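Local coordinates for protein trehalose-6-phosphate phosphatase (Candida albicans, PDB 5DXF) that belongs to glycosyltransferase family 20 of the GT-B clan and builds a two-domain fold with Rossmann-like sheets wrapped by helices, at residues A[180-191]-A[206-215]; A[197-205]-A[515-524]. One frame throughout, in Å; residues are numbered along the deposited sequence.

Interaction 1 of 2, residues A[180-191]-A[206-215]; sequences YVKFNEAYLNKI and YYLLLLPQLL
Leu211 is a knob set into a hole formed by Asn184, Tyr187, Leu188 and Ile191, a knobs-into-holes fit between two helices that cover the same face of the N-terminal Rossmann-like sheet. Helix 173-194 leads into strand 200-204, and the chain returns through residues 206-210 into helix 211-218. The axes of the two helical pieces cross at -43° and approach to 10.0 Å. With CG turned anti to the backbone N (chi1 -156°), Leu211 pushes its two methyls toward helix 180-191: CD1 lies 3.8 Å from CB of Tyr187, while CD2 reaches CD1 of Ile191. Farther along, Leu188 divides its two methyls between neighbours, CD2 meeting CD1 of Leu214 at 3.7 Å and CD1 touching CD2 of Leu215, the two side chains passing each other in opposite directions. Toward Tyr206, both methyls of Leu208 touch the CD1-CE1 side of the Tyr187 ring, and CD2 of Leu208 also comes up at the edge of the Phe183 ring, 3.9 Å from CE2. Phe183 and Tyr207 meet obliquely, with centroids 5.9 Å apart. Leu210 lays CG at the rim of the Tyr180 ring, 3.8 Å from CE2, and crosses Asn184 at about a right angle. The amide of Asn184 is folded back on its own helix: ND2 donates to Tyr180 O at 2.7 Å in a nearly straight bond (165°), coming from above the carbonyl plane, and the same oxygen receives the backbone N of Asn184. ND2 also sits over one face of the Tyr180 ring. Beyond the pair, the hydroxyl of Tyr207 bonds to Glu153 and that of Tyr187 to Met37 O. Asn184 thus brings a buried polar group into a contact dominated by hydrocarbon, with one N-H of its amide bonded inside the helix and the grip between the segments left mainly to leucine and aromatic packing.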
loop_
_atom_site.group_PDB
_atom_site.type_symbol
_atom_site.label_atom_id
_atom_site.label_comp_id
_atom_site.label_asym_id
_atom_site.label_seq_id
_atom_site.Cartn_x
_atom_site.Cartn_y
_atom_site.Cartn_z
ATOM N N TYR A 180 0.950 21.705 5.249
ATOM C CA TYR A 180 1.658 20.819 4.328
ATOM C C TYR A 180 3.086 21.319 4.074
ATOM O O TYR A 180 4.074 20.571 4.229
ATOM C CB TYR A 180 0.876 20.702 3.014
ATOM C CG TYR A 180 1.346 19.592 2.102
ATOM C CD1 TYR A 180 0.981 18.272 2.337
ATOM C CD2 TYR A 180 2.149 19.866 1.006
ATOM C CE1 TYR A 180 1.410 17.255 1.506
ATOM C CE2 TYR A 180 2.582 18.857 0.169
ATOM C CZ TYR A 180 2.210 17.553 0.424
ATOM O OH TYR A 180 2.639 16.543 -0.406
ATOM N N VAL A 181 3.186 22.596 3.708
ATOM C CA VAL A 181 4.483 23.222 3.470
ATOM C C VAL A 181 5.354 23.152 4.722
ATOM O O VAL A 181 6.546 22.877 4.624
ATOM C CB VAL A 181 4.337 24.696 3.017
ATOM C CG1 VAL A 181 5.701 25.348 2.867
ATOM C CG2 VAL A 181 3.565 24.785 1.710
ATOM N N LYS A 182 4.759 23.384 5.893
ATOM C CA LYS A 182 5.508 23.291 7.151
ATOM C C LYS A 182 6.086 21.892 7.356
ATOM O O LYS A 182 7.262 21.739 7.689
ATOM C CB LYS A 182 4.629 23.663 8.346
ATOM C CG LYS A 182 4.146 25.105 8.365
ATOM C CD LYS A 182 4.135 25.635 9.793
ATOM C CE LYS A 182 3.049 26.682 9.998
ATOM N NZ LYS A 182 3.285 27.919 9.205
ATOM N N PHE A 183 5.238 20.884 7.167
ATOM C CA PHE A 183 5.629 19.474 7.218
ATOM C C PHE A 183 6.871 19.201 6.373
ATOM O O PHE A 183 7.906 18.713 6.876
ATOM C CB PHE A 183 4.459 18.614 6.733
ATOM C CG PHE A 183 4.557 17.159 7.099
ATOM C CD1 PHE A 183 4.092 16.717 8.323
ATOM C CD2 PHE A 183 5.060 16.224 6.202
ATOM C CE1 PHE A 183 4.156 15.386 8.668
ATOM C CE2 PHE A 183 5.125 14.878 6.544
ATOM C CZ PHE A 183 4.670 14.463 7.781
ATOM N N ASN A 184 6.762 19.520 5.084
ATOM C CA ASN A 184 7.898 19.378 4.168
ATOM C C ASN A 184 9.143 20.160 4.612
ATOM O O ASN A 184 10.274 19.678 4.485
ATOM C CB ASN A 184 7.499 19.823 2.760
ATOM C CG ASN A 184 6.550 18.848 2.084
ATOM O OD1 ASN A 184 6.960 18.040 1.249
ATOM N ND2 ASN A 184 5.273 18.927 2.436
ATOM N N GLU A 185 8.926 21.369 5.126
ATOM C CA GLU A 185 10.013 22.230 5.595
ATOM C C GLU A 185 10.780 21.601 6.745
ATOM O O GLU A 185 12.009 21.682 6.808
ATOM C CB GLU A 185 9.466 23.593 6.027
ATOM C CG GLU A 185 9.477 24.641 4.931
ATOM C CD GLU A 185 8.879 25.952 5.390
ATOM O OE1 GLU A 185 8.457 26.027 6.563
ATOM O OE2 GLU A 185 8.827 26.904 4.582
ATOM N N ALA A 186 10.040 20.984 7.659
ATOM C CA ALA A 186 10.645 20.300 8.787
ATOM C C ALA A 186 11.421 19.084 8.300
ATOM O O ALA A 186 12.534 18.829 8.781
ATOM C CB ALA A 186 9.588 19.903 9.799
ATOM N N TYR A 187 10.857 18.352 7.335
ATOM C CA TYR A 187 11.593 17.213 6.775
ATOM C C TYR A 187 12.940 17.677 6.198
ATOM O O TYR A 187 13.992 17.177 6.618
ATOM C CB TYR A 187 10.757 16.466 5.726
ATOM C CG TYR A 187 9.951 15.333 6.338
ATOM C CD1 TYR A 187 9.957 14.060 5.787
ATOM C CD2 TYR A 187 9.217 15.538 7.498
ATOM C CE1 TYR A 187 9.231 13.034 6.364
ATOM C CE2 TYR A 187 8.492 14.521 8.079
ATOM C CZ TYR A 187 8.499 13.271 7.513
ATOM O OH TYR A 187 7.768 12.264 8.105
ATOM N N LEU A 188 12.912 18.652 5.286
ATOM C CA LEU A 188 14.146 19.240 4.738
ATOM C C LEU A 188 15.131 19.665 5.828
ATOM O O LEU A 188 16.318 19.333 5.767
ATOM C CB LEU A 188 13.836 20.455 3.853
ATOM C CG LEU A 188 15.026 21.371 3.509
ATOM C CD1 LEU A 188 16.142 20.624 2.776
ATOM C CD2 LEU A 188 14.589 22.588 2.701
ATOM N N ASN A 189 14.622 20.419 6.800
ATOM C CA ASN A 189 15.377 20.871 7.968
ATOM C C ASN A 189 16.173 19.755 8.634
ATOM O O ASN A 189 17.394 19.852 8.787
ATOM C CB ASN A 189 14.417 21.508 8.982
ATOM C CG ASN A 189 15.079 21.809 10.320
ATOM O OD1 ASN A 189 15.202 20.933 11.179
ATOM N ND2 ASN A 189 15.493 23.059 10.508
ATOM N N LYS A 190 15.481 18.693 9.027
ATOM C CA LYS A 190 16.151 17.549 9.639
ATOM C C LYS A 190 17.171 16.872 8.708
ATOM O O LYS A 190 18.311 16.591 9.125
ATOM C CB LYS A 190 15.110 16.526 10.099
ATOM C CG LYS A 190 14.033 17.099 11.009
ATOM C CD LYS A 190 14.577 17.453 12.386
ATOM C CE LYS A 190 13.463 17.909 13.322
ATOM N NZ LYS A 190 13.982 18.277 14.672
ATOM N N ILE A 191 16.787 16.720 7.449
ATOM C CA ILE A 191 17.603 16.026 6.473
ATOM C C ILE A 191 18.930 16.736 6.305
ATOM O O ILE A 191 19.986 16.113 6.281
ATOM C CB ILE A 191 16.897 16.048 5.110
ATOM C CG1 ILE A 191 15.562 15.322 5.197
ATOM C CG2 ILE A 191 17.786 15.465 4.018
ATOM C CD1 ILE A 191 14.983 14.953 3.850
ATOM N N TYR A 206 2.987 10.835 -1.128
ATOM C CA TYR A 206 2.325 12.120 -1.302
ATOM C C TYR A 206 2.573 13.179 -0.235
ATOM O O TYR A 206 2.382 14.359 -0.483
ATOM C CB TYR A 206 0.833 11.926 -1.559
ATOM C CG TYR A 206 0.147 11.044 -0.563
ATOM C CD1 TYR A 206 0.302 9.677 -0.600
ATOM C CD2 TYR A 206 -0.662 11.582 0.414
ATOM C CE1 TYR A 206 -0.334 8.866 0.315
ATOM C CE2 TYR A 206 -1.299 10.786 1.331
ATOM C CZ TYR A 206 -1.135 9.430 1.276
ATOM O OH TYR A 206 -1.771 8.643 2.195
ATOM N N TYR A 207 2.950 12.761 0.961
ATOM C CA TYR A 207 3.211 13.718 2.030
ATOM C C TYR A 207 4.466 14.535 1.740
ATOM O O TYR A 207 4.660 15.618 2.292
ATOM C CB TYR A 207 3.358 13.001 3.374
ATOM C CG TYR A 207 2.056 12.593 4.030
ATOM C CD1 TYR A 207 1.578 13.271 5.144
ATOM C CD2 TYR A 207 1.312 11.528 3.542
ATOM C CE1 TYR A 207 0.393 12.897 5.754
ATOM C CE2 TYR A 207 0.129 11.147 4.146
ATOM C CZ TYR A 207 -0.328 11.836 5.249
ATOM O OH TYR A 207 -1.507 11.458 5.847
ATOM N N LEU A 208 5.313 14.009 0.864
ATOM C CA LEU A 208 6.632 14.583 0.633
ATOM C C LEU A 208 6.869 14.956 -0.828
ATOM O O LEU A 208 7.997 14.891 -1.321
ATOM C CB LEU A 208 7.699 13.597 1.107
ATOM C CG LEU A 208 7.529 13.210 2.578
ATOM C CD1 LEU A 208 8.600 12.228 3.018
ATOM C CD2 LEU A 208 7.532 14.460 3.444
ATOM N N LEU A 209 5.803 15.323 -1.517
ATOM C CA LEU A 209 5.851 15.713 -2.918
ATOM C C LEU A 209 6.668 16.967 -3.158
ATOM O O LEU A 209 7.299 17.119 -4.192
ATOM C CB LEU A 209 4.447 15.905 -3.461
ATOM C CG LEU A 209 3.641 14.630 -3.655
ATOM C CD1 LEU A 209 2.301 14.962 -4.266
ATOM C CD2 LEU A 209 4.389 13.624 -4.498
ATOM N N LEU A 210 6.585 17.894 -2.218
ATOM C CA LEU A 210 7.326 19.140 -2.274
ATOM C C LEU A 210 8.833 18.936 -2.235
ATOM O O LEU A 210 9.582 19.660 -2.884
ATOM C CB LEU A 210 6.902 20.048 -1.126
ATOM C CG LEU A 210 5.530 20.702 -1.278
ATOM C CD1 LEU A 210 5.293 21.764 -0.218
ATOM C CD2 LEU A 210 5.380 21.283 -2.671
ATOM N N LEU A 211 9.266 17.955 -1.458
ATOM C CA LEU A 211 10.628 17.860 -0.962
ATOM C C LEU A 211 11.761 17.752 -1.978
ATOM O O LEU A 211 12.738 18.462 -1.857
ATOM C CB LEU A 211 10.695 16.655 -0.035
ATOM C CG LEU A 211 11.757 16.573 1.045
ATOM C CD1 LEU A 211 11.452 17.559 2.160
ATOM C CD2 LEU A 211 11.800 15.154 1.577
ATOM N N PRO A 212 11.640 16.917 -2.995
ATOM C CA PRO A 212 12.758 16.771 -3.943
ATOM C C PRO A 212 13.306 18.081 -4.549
ATOM O O PRO A 212 14.538 18.176 -4.691
ATOM C CB PRO A 212 12.164 15.879 -5.035
ATOM C CG PRO A 212 11.093 15.108 -4.337
ATOM C CD PRO A 212 10.492 16.080 -3.385
ATOM N N GLN A 213 12.444 19.030 -4.894
ATOM C CA GLN A 213 12.904 20.338 -5.324
ATOM C C GLN A 213 13.633 21.076 -4.207
ATOM O O GLN A 213 14.654 21.692 -4.449
ATOM C CB GLN A 213 11.758 21.186 -5.870
ATOM C CG GLN A 213 12.191 22.519 -6.446
ATOM C CD GLN A 213 13.081 22.373 -7.660
ATOM O OE1 GLN A 213 12.675 21.790 -8.665
ATOM N NE2 GLN A 213 14.303 22.911 -7.574
ATOM N N LEU A 214 13.128 21.012 -2.982
ATOM C CA LEU A 214 13.776 21.729 -1.887
ATOM C C LEU A 214 15.187 21.225 -1.674
ATOM O O LEU A 214 16.114 22.000 -1.426
ATOM C CB LEU A 214 12.960 21.594 -0.599
ATOM C CG LEU A 214 11.992 22.756 -0.372
ATOM C CD1 LEU A 214 11.345 22.678 0.999
ATOM C CD2 LEU A 214 12.730 24.074 -0.547
ATOM N N LEU A 215 15.344 19.915 -1.792
ATOM C CA LEU A 215 16.657 19.315 -1.668
ATOM C C LEU A 215 17.533 19.672 -2.876
ATOM O O LEU A 215 18.717 19.951 -2.715
ATOM C CB LEU A 215 16.537 17.799 -1.511
ATOM C CG LEU A 215 15.395 17.191 -0.682
ATOM C CD1 LEU A 215 15.586 15.687 -0.576
ATOM C CD2 LEU A 215 15.247 17.815 0.706
#

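Interaction 2 of 2, residues A[197-205]-A[515-524]; sequences PGDIIWIHD and WTSTFICDIL
Trp202 and Ile200 carry a buried, apolar strand-to-helix contact in which helix 512-526, at the C-terminal end of the modelled chain, lies against strand 200-204 of the N-terminal sheet. The axes approach to 10.1 Å, their directions 123° apart. Trp202 reaches toward the helix: its chi1 of -161° carries the indole straight out from the strand, with CG opposite the backbone N, and there it joins an aromatic cluster with Trp515 and Phe519. Phe519 brings CD2 over one face of the indole, toward its rim; the planes are near parallel but slid apart, so the rings barely overlap, the centroid of the six-membered ring 4.9 Å from that of Phe519. CE1 of His204, two residues farther along the strand, lies over the opposite face. Trp515 meets the outer end of the indole obliquely, its CH2 3.5 Å from CZ2 of Trp202, while its own NE1 is hydrogen-bonded to Leu297 O. Along the other side of the six-membered ring, Ile520 sets CG1 3.8 Å from CZ3 of Trp202. Nearer the start of the strand a single methyl does the work: CD1 of Ile200 is 3.7 Å from CG2 of Ile520 and also touches CD2 of Leu524 and CG2 of Ile523. A C-terminal helix that crosses back to pack on the N-terminal Rossmann-like domain is a hallmark of the GT-B fold.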
loop_
_atom_site.group_PDB
_atom_site.type_symbol
_atom_site.label_atom_id
_atom_site.label_comp_id
_atom_site.label_asym_id
_atom_site.label_seq_id
_atom_site.Cartn_x
_atom_site.Cartn_y
_atom_site.Cartn_z
ATOM N N PRO A 197 27.583 15.018 2.594
ATOM C CA PRO A 197 27.799 15.099 1.148
ATOM C C PRO A 197 28.113 13.766 0.537
ATOM O O PRO A 197 29.002 13.052 1.007
ATOM C CB PRO A 197 28.982 16.037 1.044
ATOM C CG PRO A 197 28.699 16.999 2.085
ATOM C CD PRO A 197 28.258 16.148 3.253
ATOM N N GLY A 198 27.332 13.423 -0.478
ATOM C CA GLY A 198 27.449 12.146 -1.149
ATOM C C GLY A 198 26.444 11.077 -0.744
ATOM O O GLY A 198 26.518 9.969 -1.259
ATOM N N ASP A 199 25.518 11.383 0.167
ATOM C CA ASP A 199 24.432 10.455 0.497
ATOM C C ASP A 199 23.572 10.163 -0.734
ATOM O O ASP A 199 23.609 10.883 -1.739
ATOM C CB ASP A 199 23.532 11.013 1.604
ATOM C CG ASP A 199 24.096 10.758 2.990
ATOM O OD1 ASP A 199 24.508 9.585 3.238
ATOM O OD2 ASP A 199 24.150 11.728 3.765
ATOM N N ILE A 200 22.778 9.108 -0.638
ATOM C CA ILE A 200 21.760 8.802 -1.624
ATOM C C ILE A 200 20.426 8.979 -0.891
ATOM O O ILE A 200 20.247 8.482 0.226
ATOM C CB ILE A 200 21.966 7.377 -2.202
ATOM C CG1 ILE A 200 21.005 7.091 -3.356
ATOM C CG2 ILE A 200 21.929 6.327 -1.093
ATOM C CD1 ILE A 200 21.148 5.701 -3.923
ATOM N N ILE A 201 19.498 9.714 -1.490
ATOM C CA ILE A 201 18.250 10.024 -0.809
ATOM C C ILE A 201 17.056 9.350 -1.453
ATOM O O ILE A 201 16.857 9.443 -2.654
ATOM C CB ILE A 201 17.981 11.538 -0.742
ATOM C CG1 ILE A 201 19.241 12.286 -0.339
ATOM C CG2 ILE A 201 16.885 11.831 0.262
ATOM C CD1 ILE A 201 19.597 12.117 1.119
ATOM N N TRP A 202 16.269 8.670 -0.632
ATOM C CA TRP A 202 15.059 8.020 -1.090
ATOM C C TRP A 202 13.886 8.597 -0.331
ATOM O O TRP A 202 13.888 8.610 0.883
ATOM C CB TRP A 202 15.159 6.523 -0.832
ATOM C CG TRP A 202 14.213 5.731 -1.622
ATOM C CD1 TRP A 202 13.081 6.173 -2.201
ATOM C CD2 TRP A 202 14.306 4.343 -1.927
ATOM N NE1 TRP A 202 12.454 5.154 -2.852
ATOM C CE2 TRP A 202 13.188 4.014 -2.698
ATOM C CE3 TRP A 202 15.227 3.344 -1.623
ATOM C CZ2 TRP A 202 12.962 2.737 -3.171
ATOM C CZ3 TRP A 202 15.002 2.077 -2.096
ATOM C CH2 TRP A 202 13.880 1.782 -2.860
ATOM N N ILE A 203 12.879 9.072 -1.049
ATOM C CA ILE A 203 11.701 9.638 -0.410
ATOM C C ILE A 203 10.426 8.999 -0.914
ATOM O O ILE A 203 10.292 8.719 -2.099
ATOM C CB ILE A 203 11.598 11.145 -0.615
ATOM C CG1 ILE A 203 12.872 11.833 -0.153
ATOM C CG2 ILE A 203 10.419 11.684 0.160
ATOM C CD1 ILE A 203 13.518 12.662 -1.236
ATOM N N HIS A 204 9.471 8.778 -0.025
ATOM C CA HIS A 204 8.252 8.100 -0.426
ATOM C C HIS A 204 6.962 8.882 -0.234
ATOM O O HIS A 204 6.711 9.453 0.812
ATOM C CB HIS A 204 8.139 6.765 0.295
ATOM C CG HIS A 204 9.396 5.960 0.277
ATOM N ND1 HIS A 204 9.502 4.768 -0.400
ATOM C CD2 HIS A 204 10.592 6.163 0.867
ATOM C CE1 HIS A 204 10.712 4.275 -0.236
ATOM N NE2 HIS A 204 11.395 5.105 0.527
ATOM N N ASP A 205 6.162 8.899 -1.286
ATOM C CA ASP A 205 4.737 9.199 -1.238
ATOM C C ASP A 205 4.297 10.655 -1.191
ATOM O O ASP A 205 5.100 11.566 -1.212
ATOM C CB ASP A 205 4.050 8.392 -0.145
ATOM C CG ASP A 205 3.228 7.264 -0.696
ATOM O OD1 ASP A 205 3.270 7.033 -1.913
ATOM O OD2 ASP A 205 2.536 6.598 0.087
ATOM N N TRP A 515 13.554 -5.661 -5.237
ATOM C CA TRP A 515 12.937 -4.438 -5.716
ATOM C C TRP A 515 13.677 -3.259 -5.145
ATOM O O TRP A 515 14.003 -2.316 -5.842
ATOM C CB TRP A 515 11.462 -4.392 -5.315
ATOM C CG TRP A 515 10.795 -3.053 -5.471
ATOM C CD1 TRP A 515 10.068 -2.627 -6.529
ATOM C CD2 TRP A 515 10.780 -1.984 -4.525
ATOM N NE1 TRP A 515 9.611 -1.361 -6.315
ATOM C CE2 TRP A 515 10.033 -0.944 -5.086
ATOM C CE3 TRP A 515 11.326 -1.808 -3.258
ATOM C CZ2 TRP A 515 9.821 0.254 -4.426
ATOM C CZ3 TRP A 515 11.118 -0.629 -2.609
ATOM C CH2 TRP A 515 10.371 0.391 -3.186
ATOM N N THR A 516 13.971 -3.329 -3.861
ATOM C CA THR A 516 14.678 -2.243 -3.219
ATOM C C THR A 516 16.097 -2.095 -3.764
ATOM O O THR A 516 16.567 -0.996 -4.000
ATOM C CB THR A 516 14.565 -2.269 -1.670
ATOM O OG1 THR A 516 15.824 -1.962 -1.070
ATOM C CG2 THR A 516 14.044 -3.603 -1.149
ATOM N N SER A 517 16.775 -3.210 -3.986
ATOM C CA SER A 517 18.105 -3.165 -4.574
ATOM C C SER A 517 18.137 -2.626 -6.004
ATOM O O SER A 517 18.930 -1.762 -6.325
ATOM C CB SER A 517 18.717 -4.565 -4.531
ATOM O OG SER A 517 19.762 -4.718 -5.468
ATOM N N THR A 518 17.231 -3.117 -6.830
ATOM C CA THR A 518 17.051 -2.664 -8.206
ATOM C C THR A 518 16.812 -1.159 -8.288
ATOM O O THR A 518 17.409 -0.483 -9.126
ATOM C CB THR A 518 15.874 -3.386 -8.897
ATOM O OG1 THR A 518 16.012 -4.803 -8.732
ATOM C CG2 THR A 518 15.834 -3.047 -10.380
ATOM N N PHE A 519 15.958 -0.629 -7.415
ATOM C CA PHE A 519 15.641 0.789 -7.489
ATOM C C PHE A 519 16.843 1.654 -7.125
ATOM O O PHE A 519 17.093 2.665 -7.788
ATOM C CB PHE A 519 14.449 1.146 -6.601
ATOM C CG PHE A 519 13.893 2.507 -6.888
ATOM C CD1 PHE A 519 13.180 2.746 -8.053
ATOM C CD2 PHE A 519 14.112 3.559 -6.016
ATOM C CE1 PHE A 519 12.681 4.002 -8.333
ATOM C CE2 PHE A 519 13.613 4.818 -6.288
ATOM C CZ PHE A 519 12.898 5.040 -7.450
ATOM N N ILE A 520 17.586 1.266 -6.090
ATOM C CA ILE A 520 18.780 2.014 -5.707
ATOM C C ILE A 520 19.753 2.015 -6.887
ATOM O O ILE A 520 20.304 3.063 -7.269
ATOM C CB ILE A 520 19.450 1.422 -4.431
ATOM C CG1 ILE A 520 18.593 1.717 -3.194
ATOM C CG2 ILE A 520 20.830 2.007 -4.230
ATOM C CD1 ILE A 520 18.630 0.639 -2.116
ATOM N N CYS A 521 19.914 0.839 -7.493
ATOM C CA CYS A 521 20.757 0.696 -8.673
ATOM C C CYS A 521 20.280 1.606 -9.815
ATOM O O CYS A 521 21.102 2.147 -10.543
ATOM C CB CYS A 521 20.809 -0.765 -9.127
ATOM S SG CYS A 521 22.079 -1.770 -8.286
ATOM N N ASP A 522 18.969 1.804 -9.950
ATOM C CA ASP A 522 18.434 2.659 -11.016
ATOM C C ASP A 522 18.713 4.143 -10.739
ATOM O O ASP A 522 19.130 4.891 -11.642
ATOM C CB ASP A 522 16.933 2.416 -11.193
ATOM C CG ASP A 522 16.618 1.002 -11.659
ATOM O OD1 ASP A 522 17.503 0.343 -12.245
ATOM O OD2 ASP A 522 15.477 0.547 -11.437
ATOM N N ILE A 523 18.584 4.530 -9.475
ATOM C CA ILE A 523 18.827 5.903 -9.101
ATOM C C ILE A 523 20.258 6.225 -9.437
ATOM O O ILE A 523 20.542 7.251 -10.034
ATOM C CB ILE A 523 18.685 6.089 -7.584
ATOM C CG1 ILE A 523 17.255 5.861 -7.137
ATOM C CG2 ILE A 523 19.118 7.475 -7.144
ATOM C CD1 ILE A 523 17.043 6.172 -5.676
ATOM N N LEU A 524 21.155 5.327 -9.059
ATOM C CA LEU A 524 22.572 5.520 -9.314
ATOM C C LEU A 524 22.883 5.492 -10.796
ATOM O O LEU A 524 23.699 6.257 -11.289
ATOM C CB LEU A 524 23.401 4.508 -8.543
ATOM C CG LEU A 524 23.363 4.791 -7.048
ATOM C CD1 LEU A 524 24.349 3.920 -6.304
ATOM C CD2 LEU A 524 23.614 6.258 -6.761
#

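Strand 200-204 joins the two contacts: helix 173-194 runs into it, helix 211-218 follows it, and helix 512-526 lies on its other side. Ile201 and Ile203 pack against residues 206-215 of interaction 1, with CD1 of Leu208 3.4 Å from CG2 of Ile203, whereas Ile200 and Trp202 face interaction 2. The centres are about 17 Å apart. Both contacts are mostly buried, each with a more accessible margin, at Leu214 in the first and Leu524 in the second. Interaction 1 joins near neighbours in sequence through leucines packed on aromatic rings, beside an asparagine whose amide bonds within its own helix; interaction 2 unites segments some 310 residues apart through an aromatic cluster and branched aliphatic chains.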